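Local coordinates for protein histone acetyltransferase (Trypanosoma brucei brucei, PDB 6IF4) that probably acetylates lysines of histones and perhaps other proteins, as a MYST-family enzyme whose presumed Tudor domain, a Tudor-knot module, is the piece described here, at residues 39-42 / 43-46; 11-15 / 16-20. All coordinates share one frame; numbering follows the deposited sequence.

Contact 1 of 2, residues 39-42 / 43-46; sequences VHYV and EQDS
The imidazole of H40 turns an edge to the loop that follows it: near the ring plane, CE1 lies 4.0 Å from the backbone N of S46, with the carbonyl carbon of D45 beside it. Q44 O comes closer, obliquely, 3.2 Å from CE1. With CG anti to the backbone N, chi1 168° carries the H40 ring toward the loop, edge first, and a hydrogen bond from ND1 to D49 fixes its rotation. The phenol of Y41 has a water at its edge, in the ring plane, while Q44 CG approaches obliquely. The closest side-chain touch between these two residues is near the backbone, Y41 CB to Q44 CG at 3.5 Å, because the phenol leads away to its own hydrogen bond, OH to T13 O. Beyond CG the Q44 chain bends away from the tyrosine. The backbone closes the turn: Q44 N donates to Y41 O over 3.1 Å at 160°. The water ties the loop back once more, accepting from Y41 N at 3.0 Å and donating to D45 O at 3.0 Å. On the outer side, V42 and E43 point away from the turn, and their side chains cross at a slant, V42 CG1 to E43 CG 3.9 Å. This is a type I beta turn from Y41 to Q44 with a water bridge behind it, leading the chain out of strand 35-41 of the small antiparallel Tudor-knot sheet.

Contact 2 of 2, residues 11-15 / 16-20; sequences YATLH and ETFHA
T13 and F18 pair across a tight beta hairpin of the Tudor-knot fold, their side chains side by side, where strand 9-13 turns into strand 18-28. The well-packed part is the ladder. A12 and H19 form the hydrogen-bonded pair, A12 N to H19 O and H19 N to A12 O, both 2.9 Å and nearly straight, between the non-hydrogen-bonded pairs Y11–A20 and T13–F18. The side chains of Y11, T13, F18 and A20 share one face of the sheet; there Y11 CB meets F18 CD1 at 3.6 Å, and R58 adds a cation-pi contact to the phenyl ring. On the face of A12 and H19, L14 CB lies 3.9 Å from H19 CD2, the two side chains crossing beside Y41. At the closing end L14 N gives T17 O a short but bent bond, 2.7 Å, whereas the return bond, T17 N to L14 O, is weak at 3.3 Å. The turn is the solvent side, with H15, E16 and T17 exposed; F18, though paired, is also exposed. H15 and E16 both take left-handed backbone angles, close to a type I′ turn. E16 bends at chi2 (95°), folding its carboxylate back beside the H15 backbone. Between T13 and F18, the threonine methyl makes the CH-pi contact: CG2 stands over one face of the phenyl, 3.7 Å from the centroid and 20° off the normal.

Contact 2 comes first along the chain, as the hairpin between strands 9-13 and 18-28; contact 1 follows in series, where strand 35-41 runs out into its loop. Their centres are 11 Å apart, and both belong to one antiparallel sheet in which strand 18-28 separates strands 9-13 and 35-41. They meet directly: Y41 OH is 2.7 Å from T13 O, a probable hydrogen bond that reaches across the intervening strand, while V42 N bonds to A20 O. The Y41 ring also packs on L14, CE1 to CB 3.5 Å. Y41 and the V42–A20 backbone bond together tie the two turns into one compact domain.

Contact 1 of 2, residues 39-42 / 43-46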
loop_
_atom_site.group_PDB
_atom_site.type_symbol
_atom_site.label_atom_id
_atom_site.label_comp_id
_atom_site.label_asym_id
_atom_site.label_seq_id
_atom_site.Cartn_x
_atom_site.Cartn_y
_atom_site.Cartn_z
ATOM N N VAL B 39 2.255 -0.906 3.111
ATOM C CA VAL B 39 1.330 0.177 3.412
ATOM C C VAL B 39 1.073 0.205 4.907
ATOM O O VAL B 39 1.054 -0.837 5.575
ATOM C CB VAL B 39 0.017 0.033 2.614
ATOM C CG1 VAL B 39 0.313 -0.360 1.171
ATOM C CG2 VAL B 39 -0.923 -0.969 3.264
ATOM N N HIS B 40 0.920 1.408 5.442
ATOM C CA HIS B 40 0.476 1.608 6.811
ATOM C C HIS B 40 -0.894 2.266 6.778
ATOM O O HIS B 40 -1.070 3.307 6.135
ATOM C CB HIS B 40 1.466 2.472 7.597
ATOM C CG HIS B 40 0.939 2.940 8.919
ATOM N ND1 HIS B 40 0.675 2.077 9.961
ATOM C CD2 HIS B 40 0.630 4.179 9.371
ATOM C CE1 HIS B 40 0.219 2.762 10.994
ATOM N NE2 HIS B 40 0.183 4.040 10.664
ATOM N N TYR B 41 -1.863 1.653 7.449
ATOM C CA TYR B 41 -3.196 2.225 7.523
ATOM C C TYR B 41 -3.161 3.345 8.548
ATOM O O TYR B 41 -2.755 3.145 9.699
ATOM C CB TYR B 41 -4.235 1.170 7.884
ATOM C CG TYR B 41 -4.320 0.084 6.847
ATOM C CD1 TYR B 41 -5.171 0.203 5.753
ATOM C CD2 TYR B 41 -3.533 -1.053 6.949
ATOM C CE1 TYR B 41 -5.239 -0.791 4.797
ATOM C CE2 TYR B 41 -3.591 -2.043 6.003
ATOM C CZ TYR B 41 -4.445 -1.912 4.931
ATOM O OH TYR B 41 -4.497 -2.911 3.993
ATOM N N VAL B 42 -3.588 4.526 8.113
ATOM C CA VAL B 42 -3.388 5.751 8.872
ATOM C C VAL B 42 -4.091 5.712 10.223
ATOM O O VAL B 42 -3.582 6.253 11.212
ATOM C CB VAL B 42 -3.860 6.922 7.995
ATOM C CG1 VAL B 42 -4.334 8.044 8.838
ATOM C CG2 VAL B 42 -2.739 7.346 7.051
ATOM N N GLU B 43 -5.241 5.054 10.305
ATOM C CA GLU B 43 -5.997 4.959 11.545
ATOM C C GLU B 43 -6.015 3.534 12.085
ATOM O O GLU B 43 -6.988 3.112 12.717
ATOM C CB GLU B 43 -7.415 5.485 11.339
ATOM C CG GLU B 43 -7.442 6.972 11.026
ATOM C CD GLU B 43 -8.756 7.625 11.380
ATOM O OE1 GLU B 43 -8.886 8.108 12.522
ATOM O OE2 GLU B 43 -9.652 7.664 10.512
ATOM N N GLN B 44 -4.943 2.784 11.838
ATOM C CA GLN B 44 -4.751 1.481 12.449
ATOM C C GLN B 44 -3.351 1.375 13.039
ATOM O O GLN B 44 -2.435 2.113 12.668
ATOM C CB GLN B 44 -4.975 0.344 11.437
ATOM C CG GLN B 44 -6.287 0.436 10.676
ATOM C CD GLN B 44 -7.398 -0.366 11.327
ATOM O OE1 GLN B 44 -7.145 -1.297 12.093
ATOM N NE2 GLN B 44 -8.638 -0.001 11.027
ATOM N N ASP B 45 -3.200 0.436 13.967
ATOM C CA ASP B 45 -1.901 0.145 14.554
ATOM C C ASP B 45 -0.951 -0.434 13.508
ATOM O O ASP B 45 -1.375 -1.062 12.534
ATOM C CB ASP B 45 -2.054 -0.833 15.720
ATOM C CG ASP B 45 -0.758 -1.047 16.472
ATOM O OD1 ASP B 45 0.057 -1.885 16.035
ATOM O OD2 ASP B 45 -0.556 -0.379 17.506
ATOM N N SER B 46 0.350 -0.184 13.707
ATOM C CA SER B 46 1.395 -0.766 12.864
ATOM C C SER B 46 1.200 -2.259 12.626
ATOM O O SER B 46 1.616 -2.779 11.583
ATOM C CB SER B 46 2.770 -0.511 13.484
ATOM O OG SER B 46 3.079 0.868 13.499
HETATM O O HOH W 1 -1.740 -0.315 9.662
#

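Contact 2 of 2, residues 11-15 / 16-20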
loop_
_atom_site.group_PDB
_atom_site.type_symbol
_atom_site.label_atom_id
_atom_site.label_comp_id
_atom_site.label_asym_id
_atom_site.label_seq_id
_atom_site.Cartn_x
_atom_site.Cartn_y
_atom_site.Cartn_z
ATOM N N TYR B 11 -5.369 5.139 -0.825
ATOM C CA TYR B 11 -6.395 4.290 -0.243
ATOM C C TYR B 11 -5.990 2.845 -0.480
ATOM O O TYR B 11 -5.569 2.486 -1.583
ATOM C CB TYR B 11 -7.768 4.551 -0.863
ATOM C CG TYR B 11 -8.415 5.855 -0.448
ATOM C CD1 TYR B 11 -8.943 6.018 0.827
ATOM C CD2 TYR B 11 -8.507 6.917 -1.336
ATOM C CE1 TYR B 11 -9.539 7.208 1.206
ATOM C CE2 TYR B 11 -9.100 8.110 -0.965
ATOM C CZ TYR B 11 -9.613 8.250 0.305
ATOM O OH TYR B 11 -10.203 9.439 0.674
ATOM N N ALA B 12 -6.111 2.021 0.552
ATOM C CA ALA B 12 -5.709 0.625 0.475
ATOM C C ALA B 12 -6.843 -0.256 0.971
ATOM O O ALA B 12 -7.494 0.058 1.971
ATOM C CB ALA B 12 -4.442 0.356 1.294
ATOM N N THR B 13 -7.087 -1.350 0.258
ATOM C CA THR B 13 -8.096 -2.290 0.709
ATOM C C THR B 13 -7.626 -3.000 1.973
ATOM O O THR B 13 -6.435 -3.268 2.165
ATOM C CB THR B 13 -8.418 -3.321 -0.373
ATOM O OG1 THR B 13 -7.233 -4.051 -0.711
ATOM C CG2 THR B 13 -8.969 -2.637 -1.612
ATOM N N LEU B 14 -8.587 -3.313 2.832
ATOM C CA LEU B 14 -8.313 -4.078 4.043
ATOM C C LEU B 14 -9.619 -4.764 4.401
ATOM O O LEU B 14 -10.556 -4.103 4.860
ATOM C CB LEU B 14 -7.830 -3.174 5.173
ATOM C CG LEU B 14 -7.791 -3.773 6.581
ATOM C CD1 LEU B 14 -6.803 -4.922 6.643
ATOM C CD2 LEU B 14 -7.440 -2.699 7.609
ATOM N N HIS B 15 -9.680 -6.075 4.176
ATOM C CA HIS B 15 -10.913 -6.833 4.355
ATOM C C HIS B 15 -12.038 -6.228 3.515
ATOM O O HIS B 15 -13.111 -5.878 4.014
ATOM C CB HIS B 15 -11.281 -6.933 5.832
ATOM C CG HIS B 15 -10.217 -7.582 6.660
ATOM N ND1 HIS B 15 -9.578 -6.932 7.695
ATOM C CD2 HIS B 15 -9.670 -8.819 6.599
ATOM C CE1 HIS B 15 -8.690 -7.743 8.238
ATOM N NE2 HIS B 15 -8.725 -8.895 7.592
ATOM N N GLU B 16 -11.756 -6.101 2.216
ATOM C CA GLU B 16 -12.707 -5.643 1.203
ATOM C C GLU B 16 -13.228 -4.231 1.473
ATOM O O GLU B 16 -14.304 -3.855 0.997
ATOM C CB GLU B 16 -13.884 -6.613 1.044
ATOM C CG GLU B 16 -13.556 -8.113 1.026
ATOM C CD GLU B 16 -13.698 -8.780 2.386
ATOM O OE1 GLU B 16 -14.840 -8.920 2.861
ATOM O OE2 GLU B 16 -12.670 -9.222 2.952
ATOM N N THR B 17 -12.466 -3.413 2.196
ATOM C CA THR B 17 -12.851 -2.031 2.443
ATOM C C THR B 17 -11.651 -1.116 2.237
ATOM O O THR B 17 -10.535 -1.441 2.653
ATOM C CB THR B 17 -13.419 -1.859 3.862
ATOM O OG1 THR B 17 -14.585 -2.676 4.007
ATOM C CG2 THR B 17 -13.809 -0.410 4.115
ATOM N N PHE B 18 -11.885 0.028 1.596
ATOM C CA PHE B 18 -10.816 0.982 1.341
ATOM C C PHE B 18 -10.608 1.860 2.567
ATOM O O PHE B 18 -11.561 2.450 3.087
ATOM C CB PHE B 18 -11.144 1.845 0.123
ATOM C CG PHE B 18 -10.583 1.316 -1.163
ATOM C CD1 PHE B 18 -9.212 1.241 -1.354
ATOM C CD2 PHE B 18 -11.422 0.900 -2.184
ATOM C CE1 PHE B 18 -8.690 0.758 -2.537
ATOM C CE2 PHE B 18 -10.906 0.413 -3.370
ATOM C CZ PHE B 18 -9.535 0.342 -3.546
ATOM N N HIS B 19 -9.362 1.954 3.023
ATOM C CA HIS B 19 -9.000 2.784 4.163
ATOM C C HIS B 19 -7.859 3.708 3.772
ATOM O O HIS B 19 -6.983 3.325 2.991
ATOM C CB HIS B 19 -8.600 1.935 5.370
ATOM C CG HIS B 19 -9.736 1.169 5.969
ATOM N ND1 HIS B 19 -10.588 1.712 6.908
ATOM C CD2 HIS B 19 -10.168 -0.097 5.758
ATOM C CE1 HIS B 19 -11.493 0.813 7.250
ATOM N NE2 HIS B 19 -11.260 -0.295 6.568
ATOM N N ALA B 20 -7.879 4.927 4.310
ATOM C CA ALA B 20 -6.754 5.832 4.124
ATOM C C ALA B 20 -5.470 5.181 4.625
ATOM O O ALA B 20 -5.445 4.550 5.685
ATOM C CB ALA B 20 -7.001 7.149 4.858
#